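Endostatin (Mus musculus, PDB 1KOE) inhibits angiogenesis as the C-terminal, non-collagenous fragment of the collagen XVIII alpha1 chain and probably binds heparin. Local coordinates at residues 26-29 / 30-34; 47-51 / 52-56; 127-130 / 131-134. All coordinates share one frame; numbering follows the deposited sequence.

The three are local contacts within one compact endostatin domain, met along the chain in the order 1, 2, 3. Contact 1 holds the last turns of helix 19-33. Contact 2 lies in the long loop between strands 40-42 and 65-66, and contact 3 is the helical turn 129-132, which follows strand 112-114 and precedes strand 140-145. Contact 1 stands apart, its centre about 20 Å from that of contact 2 and 22 Å from that of contact 3. Contacts 2 and 3, with centres about 16 Å apart, touch through a probable hydrogen bond between R47 N and T131 OG1 (3.2 Å). Disulfides C27-C167 and C129-C159 tie contacts 1 and 3 to later parts of the chain.

Contact 1 of 3, residues 26-29 / 30-34; sequences QCFQ and QARAV
Q26 and Q30 face each other one turn apart near the C-terminal end of the alpha-helix 19-33, joined by backbone and side chain at once. Q26 O accepts Q30 N at 2.9 Å in an almost straight bond. Beside it, Q30 NE2 donates to Q26 OE1 at 3.1 Å; this second bond is bent, and the two amide planes are turned 73° apart. The side chain of Q30 passes its CG close to Q26 O. N10 N donates to Q30 OE1, so both ends of this amide are held and its rotation is fixed.

C27 turns its buried side chain away from the following turn into the disulfide with C167 of strand 166-169, fastening the helix to the five-stranded sheet. Its O accepts A31 N at 3.1 Å, and the A31 methyl rests on F40 and F97 along the same buried side.

On the exposed side, F28 has CG anti to the backbone N (chi1 173°), which swings the ring along the helix next to R32. The two side chains run alongside and point the same way, with ring and guanidinium planes 20° apart, and the extended R32 chain carries NH1 obliquely to within 3.1 Å of F28 CZ. F28 O receives R32 N in the regular helical pattern.

Q29 closes the series: its O accepts A33 N at 3.0 Å, and its NE2 comes to 4.0 Å from R32 CD.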
# COMPACT_ATOMS: atom_id res chain seq x y z
N GLN A 26 -8.76 3.82 8.54
CA GLN A 26 -9.22 4.38 7.27
C GLN A 26 -9.54 3.24 6.29
O GLN A 26 -10.58 3.27 5.63
CB GLN A 26 -8.18 5.34 6.69
CG GLN A 26 -8.15 6.69 7.38
CD GLN A 26 -9.52 7.37 7.35
OE1 GLN A 26 -10.09 7.59 6.27
NE2 GLN A 26 -10.07 7.68 8.53
N CYS A 27 -8.65 2.25 6.20
CA CYS A 27 -8.88 1.09 5.33
C CYS A 27 -10.19 0.38 5.72
O CYS A 27 -10.98 -0.01 4.86
CB CYS A 27 -7.72 0.10 5.43
SG CYS A 27 -6.18 0.67 4.63
N PHE A 28 -10.40 0.22 7.02
CA PHE A 28 -11.61 -0.42 7.55
C PHE A 28 -12.86 0.36 7.15
O PHE A 28 -13.82 -0.19 6.60
CB PHE A 28 -11.53 -0.50 9.09
CG PHE A 28 -12.80 -1.00 9.74
CD1 PHE A 28 -13.80 -0.11 10.11
CD2 PHE A 28 -12.99 -2.36 9.98
CE1 PHE A 28 -14.99 -0.56 10.70
CE2 PHE A 28 -14.19 -2.82 10.57
CZ PHE A 28 -15.17 -1.92 10.93
N GLN A 29 -12.85 1.67 7.41
CA GLN A 29 -13.99 2.52 7.10
C GLN A 29 -14.33 2.57 5.62
O GLN A 29 -15.50 2.39 5.23
CB GLN A 29 -13.74 3.95 7.60
CG GLN A 29 -13.93 4.09 9.08
CD GLN A 29 -15.38 3.80 9.51
OE1 GLN A 29 -16.15 4.73 9.75
NE2 GLN A 29 -15.75 2.52 9.59
N GLN A 30 -13.32 2.76 4.79
CA GLN A 30 -13.56 2.88 3.36
C GLN A 30 -14.00 1.60 2.67
O GLN A 30 -14.82 1.64 1.74
CB GLN A 30 -12.38 3.55 2.70
CG GLN A 30 -12.22 4.95 3.24
CD GLN A 30 -11.09 5.73 2.59
OE1 GLN A 30 -10.69 5.45 1.46
NE2 GLN A 30 -10.58 6.74 3.30
N ALA A 31 -13.52 0.47 3.16
CA ALA A 31 -13.92 -0.83 2.59
C ALA A 31 -15.40 -1.10 2.95
O ALA A 31 -16.19 -1.55 2.12
CB ALA A 31 -13.03 -1.96 3.13
N ARG A 32 -15.75 -0.81 4.20
CA ARG A 32 -17.09 -1.01 4.72
C ARG A 32 -18.10 -0.15 3.96
O ARG A 32 -19.21 -0.60 3.65
CB ARG A 32 -17.09 -0.63 6.20
CG ARG A 32 -18.33 -0.95 6.97
CD ARG A 32 -18.22 -0.40 8.39
NE ARG A 32 -19.09 -1.12 9.32
CZ ARG A 32 -18.82 -2.33 9.80
NH1 ARG A 32 -17.70 -2.97 9.44
NH2 ARG A 32 -19.68 -2.93 10.64
N ALA A 33 -17.70 1.08 3.63
CA ALA A 33 -18.57 2.03 2.93
C ALA A 33 -19.00 1.53 1.55
O ALA A 33 -20.07 1.89 1.07
CB ALA A 33 -17.88 3.38 2.79
N VAL A 34 -18.17 0.71 0.91
CA VAL A 34 -18.49 0.18 -0.41
C VAL A 34 -18.93 -1.27 -0.41
O VAL A 34 -18.91 -1.94 -1.44
CB VAL A 34 -17.36 0.44 -1.43
CG1 VAL A 34 -17.15 1.94 -1.56
CG2 VAL A 34 -16.05 -0.24 -1.02

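Contact 2 of 3, residues 47-51 / 52-56; sequences RLQDL and YSIVR
D50 O is gripped by two N-H groups at the start of a short run of overlapping beta turns, 50-53 and 51-54, in the loop between strands 40-42 and 65-66. S53 N donates to it at 3.1 Å from well above the carbonyl plane, and Q49 NE2 adds a weak bond at 3.3 Å from the preceding residue. The next turn closes when I54 N donates to L51 O at 3.2 Å. That bond is nearly straight at hydrogen (166°), although its donor too lies above the carbonyl plane.

Q49 bends across the turn. Its chi2 of 92° brings the amide back over the start of the turn, with NE2 3.5 Å from S53 CB and CD 3.9 Å from I54 CG1. The Q49 and I54 side chains cross at about a right angle, with I54 CG1 beneath the amide face at CD. Q49 OE1 accepts a hydrogen bond from R41 NH1, while D50 sends its carboxylate out of the turn to a salt bridge with R123.

The inner side is apolar: the L51 side chain touches F43 and W77, and I54 rests on I168 of strand 166-169, so the turn packs against the five-stranded sheet. Y52 shares W77 with L51; its ring also meets F81 edge-to-face, and its OH is hydrogen-bonded to D78 OD1 of helix 77-80. Within the turn, I54 CG1 lies 3.5 Å from L51 O, and CD1 of I54 meets CD1 of L51 at 4.0 Å.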
# COMPACT_ATOMS: atom_id res chain seq x y z
N ARG A 47 6.28 0.30 13.45
CA ARG A 47 7.17 -0.12 14.53
C ARG A 47 7.17 -1.59 14.90
O ARG A 47 8.23 -2.20 15.05
CB ARG A 47 6.94 0.75 15.78
CG ARG A 47 7.76 0.31 17.00
CD ARG A 47 7.85 1.42 18.05
NE ARG A 47 8.53 2.61 17.53
CZ ARG A 47 9.86 2.76 17.41
NH1 ARG A 47 10.69 1.78 17.78
NH2 ARG A 47 10.36 3.86 16.85
N LEU A 48 5.99 -2.18 15.05
CA LEU A 48 5.87 -3.58 15.45
C LEU A 48 5.44 -4.53 14.33
O LEU A 48 5.24 -5.72 14.56
CB LEU A 48 4.82 -3.68 16.54
CG LEU A 48 5.11 -2.86 17.78
CD1 LEU A 48 3.86 -2.89 18.64
CD2 LEU A 48 6.33 -3.43 18.52
N GLN A 49 5.44 -4.05 13.10
CA GLN A 49 4.95 -4.87 12.02
C GLN A 49 5.67 -4.69 10.70
O GLN A 49 5.82 -3.57 10.24
CB GLN A 49 3.46 -4.52 11.83
CG GLN A 49 2.78 -5.12 10.63
CD GLN A 49 2.12 -6.44 10.92
OE1 GLN A 49 0.96 -6.48 11.36
NE2 GLN A 49 2.82 -7.54 10.64
N ASP A 50 6.13 -5.78 10.11
CA ASP A 50 6.75 -5.73 8.79
C ASP A 50 5.58 -5.86 7.81
O ASP A 50 4.65 -6.64 8.03
CB ASP A 50 7.67 -6.92 8.56
CG ASP A 50 8.88 -6.89 9.45
OD1 ASP A 50 9.51 -5.82 9.55
OD2 ASP A 50 9.20 -7.93 10.05
N LEU A 51 5.61 -5.08 6.74
CA LEU A 51 4.57 -5.14 5.72
C LEU A 51 4.37 -6.58 5.22
O LEU A 51 3.25 -7.05 5.04
CB LEU A 51 4.98 -4.25 4.54
CG LEU A 51 4.25 -4.33 3.20
CD1 LEU A 51 2.77 -4.09 3.41
CD2 LEU A 51 4.84 -3.27 2.27
N TYR A 52 5.48 -7.30 5.05
CA TYR A 52 5.40 -8.68 4.56
C TYR A 52 4.46 -9.61 5.33
O TYR A 52 3.74 -10.42 4.75
CB TYR A 52 6.80 -9.30 4.47
CG TYR A 52 6.75 -10.72 3.97
CD1 TYR A 52 6.54 -11.01 2.61
CD2 TYR A 52 6.85 -11.80 4.86
CE1 TYR A 52 6.43 -12.33 2.15
CE2 TYR A 52 6.74 -13.11 4.41
CZ TYR A 52 6.53 -13.37 3.07
OH TYR A 52 6.41 -14.68 2.69
N SER A 53 4.45 -9.45 6.65
CA SER A 53 3.65 -10.29 7.54
C SER A 53 2.19 -10.01 7.67
O SER A 53 1.49 -10.76 8.35
CB SER A 53 4.25 -10.23 8.94
OG SER A 53 5.55 -10.79 8.94
N ILE A 54 1.71 -8.94 7.04
CA ILE A 54 0.31 -8.53 7.12
C ILE A 54 -0.69 -9.54 6.53
O ILE A 54 -1.82 -9.64 7.01
CB ILE A 54 0.09 -7.15 6.48
CG1 ILE A 54 0.75 -6.06 7.33
CG2 ILE A 54 -1.39 -6.85 6.34
CD1 ILE A 54 0.59 -4.69 6.72
N VAL A 55 -0.28 -10.23 5.47
CA VAL A 55 -1.13 -11.24 4.83
C VAL A 55 -0.90 -12.59 5.52
O VAL A 55 0.25 -12.97 5.76
CB VAL A 55 -0.81 -11.34 3.31
CG1 VAL A 55 -1.44 -12.59 2.70
CG2 VAL A 55 -1.33 -10.08 2.60
N ARG A 56 -1.99 -13.28 5.87
CA ARG A 56 -1.93 -14.59 6.54
C ARG A 56 -0.97 -15.51 5.82
O ARG A 56 -0.98 -15.58 4.59
CB ARG A 56 -3.32 -15.25 6.59

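Contact 3 of 3, residues 127-130 / 131-134; sequences SYCE and TWRT
A left-handed helical turn, 129-132, carries this contact: four successive residues have positive phi and psi, rare for residues with side chains. Y128 O accepts W132 N at 2.8 Å in the carbonyl plane, and C129 O accepts R133 N at 3.0 Å, with a weak bond from T134 N besides. The first two, i to i+4 bonds, follow the alpha-helical pattern in left-handed sense. The indole of W132 folds back under the turn, so Y128 O stands 3.4 Å above the centre of the ring face, while Y128 CB packs against W132 CZ2 at 3.8 Å. C129 SG, disulfide-bonded to C159, comes to the six-membered ring obliquely, 3.7 Å from W132 CZ3, as a sulfur-aromatic contact. At the five-membered ring, NE1 donates to S45 O. A C129-T140 backbone bond joins the turn to strand 140-145, and W132 meets W114.

Y128 adopts the tight chi1 of 61°, between backbone N and carbonyl carbon, laying its ring beside the turn: T131 CA sits over one face, toward the rim, and Y128 CD1 lies 3.3 Å from T131 N. Outside, the extended E130 chain crosses T134 obliquely, its OE1 3.7 Å from T134 CG2.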
# COMPACT_ATOMS: atom_id res chain seq x y z
N SER A 127 12.94 5.20 8.25
CA SER A 127 12.23 5.74 7.11
C SER A 127 10.76 5.33 7.01
O SER A 127 10.31 4.75 6.01
CB SER A 127 12.98 5.44 5.82
OG SER A 127 12.63 6.42 4.85
N TYR A 128 10.03 5.61 8.07
CA TYR A 128 8.61 5.35 8.08
C TYR A 128 7.83 6.44 8.82
O TYR A 128 6.80 6.19 9.46
CB TYR A 128 8.26 3.92 8.54
CG TYR A 128 8.65 3.48 9.94
CD1 TYR A 128 9.17 4.37 10.89
CD2 TYR A 128 8.48 2.14 10.31
CE1 TYR A 128 9.51 3.92 12.18
CE2 TYR A 128 8.82 1.69 11.57
CZ TYR A 128 9.33 2.58 12.51
OH TYR A 128 9.62 2.11 13.77
N CYS A 129 8.31 7.67 8.65
CA CYS A 129 7.70 8.87 9.23
C CYS A 129 7.34 8.71 10.71
O CYS A 129 6.25 9.08 11.13
CB CYS A 129 6.48 9.27 8.41
SG CYS A 129 6.90 9.72 6.70
N GLU A 130 8.28 8.15 11.48
CA GLU A 130 8.10 7.93 12.90
C GLU A 130 6.80 7.14 13.12
O GLU A 130 5.89 7.54 13.87
CB GLU A 130 8.15 9.27 13.63
CG GLU A 130 9.52 9.94 13.39
CD GLU A 130 9.61 11.40 13.79
OE1 GLU A 130 8.74 11.90 14.54
OE2 GLU A 130 10.58 12.06 13.34
N THR A 131 6.77 6.00 12.45
CA THR A 131 5.65 5.08 12.43
C THR A 131 4.34 5.80 12.07
O THR A 131 3.29 5.63 12.69
CB THR A 131 5.59 4.12 13.67
OG1 THR A 131 4.65 3.06 13.41
CG2 THR A 131 5.22 4.85 14.94
N TRP A 132 4.44 6.61 11.00
CA TRP A 132 3.32 7.34 10.42
C TRP A 132 2.62 8.30 11.35
O TRP A 132 1.40 8.48 11.31
CB TRP A 132 2.34 6.35 9.77
CG TRP A 132 3.09 5.36 8.92
CD1 TRP A 132 3.33 4.04 9.21
CD2 TRP A 132 3.83 5.65 7.73
NE1 TRP A 132 4.18 3.49 8.27
CE2 TRP A 132 4.51 4.46 7.35
CE3 TRP A 132 4.00 6.80 6.94
CZ2 TRP A 132 5.33 4.39 6.22
CZ3 TRP A 132 4.81 6.74 5.82
CH2 TRP A 132 5.47 5.55 5.47
N ARG A 133 3.43 8.98 12.15
CA ARG A 133 2.91 9.95 13.09
C ARG A 133 3.30 11.39 12.79
O ARG A 133 2.72 12.32 13.35
CB ARG A 133 3.34 9.57 14.52
CG ARG A 133 2.65 8.31 15.04
CD ARG A 133 2.92 8.11 16.53
NE ARG A 133 2.16 6.95 17.01
CZ ARG A 133 2.70 5.90 17.63
NH1 ARG A 133 4.01 5.87 17.89
NH2 ARG A 133 1.94 4.83 17.88
N THR A 134 4.22 11.60 11.85
CA THR A 134 4.63 12.96 11.57
C THR A 134 4.59 13.32 10.10
O THR A 134 4.79 12.46 9.23
CB THR A 134 6.07 13.21 12.08
OG1 THR A 134 6.37 14.62 12.01
CG2 THR A 134 7.08 12.43 11.24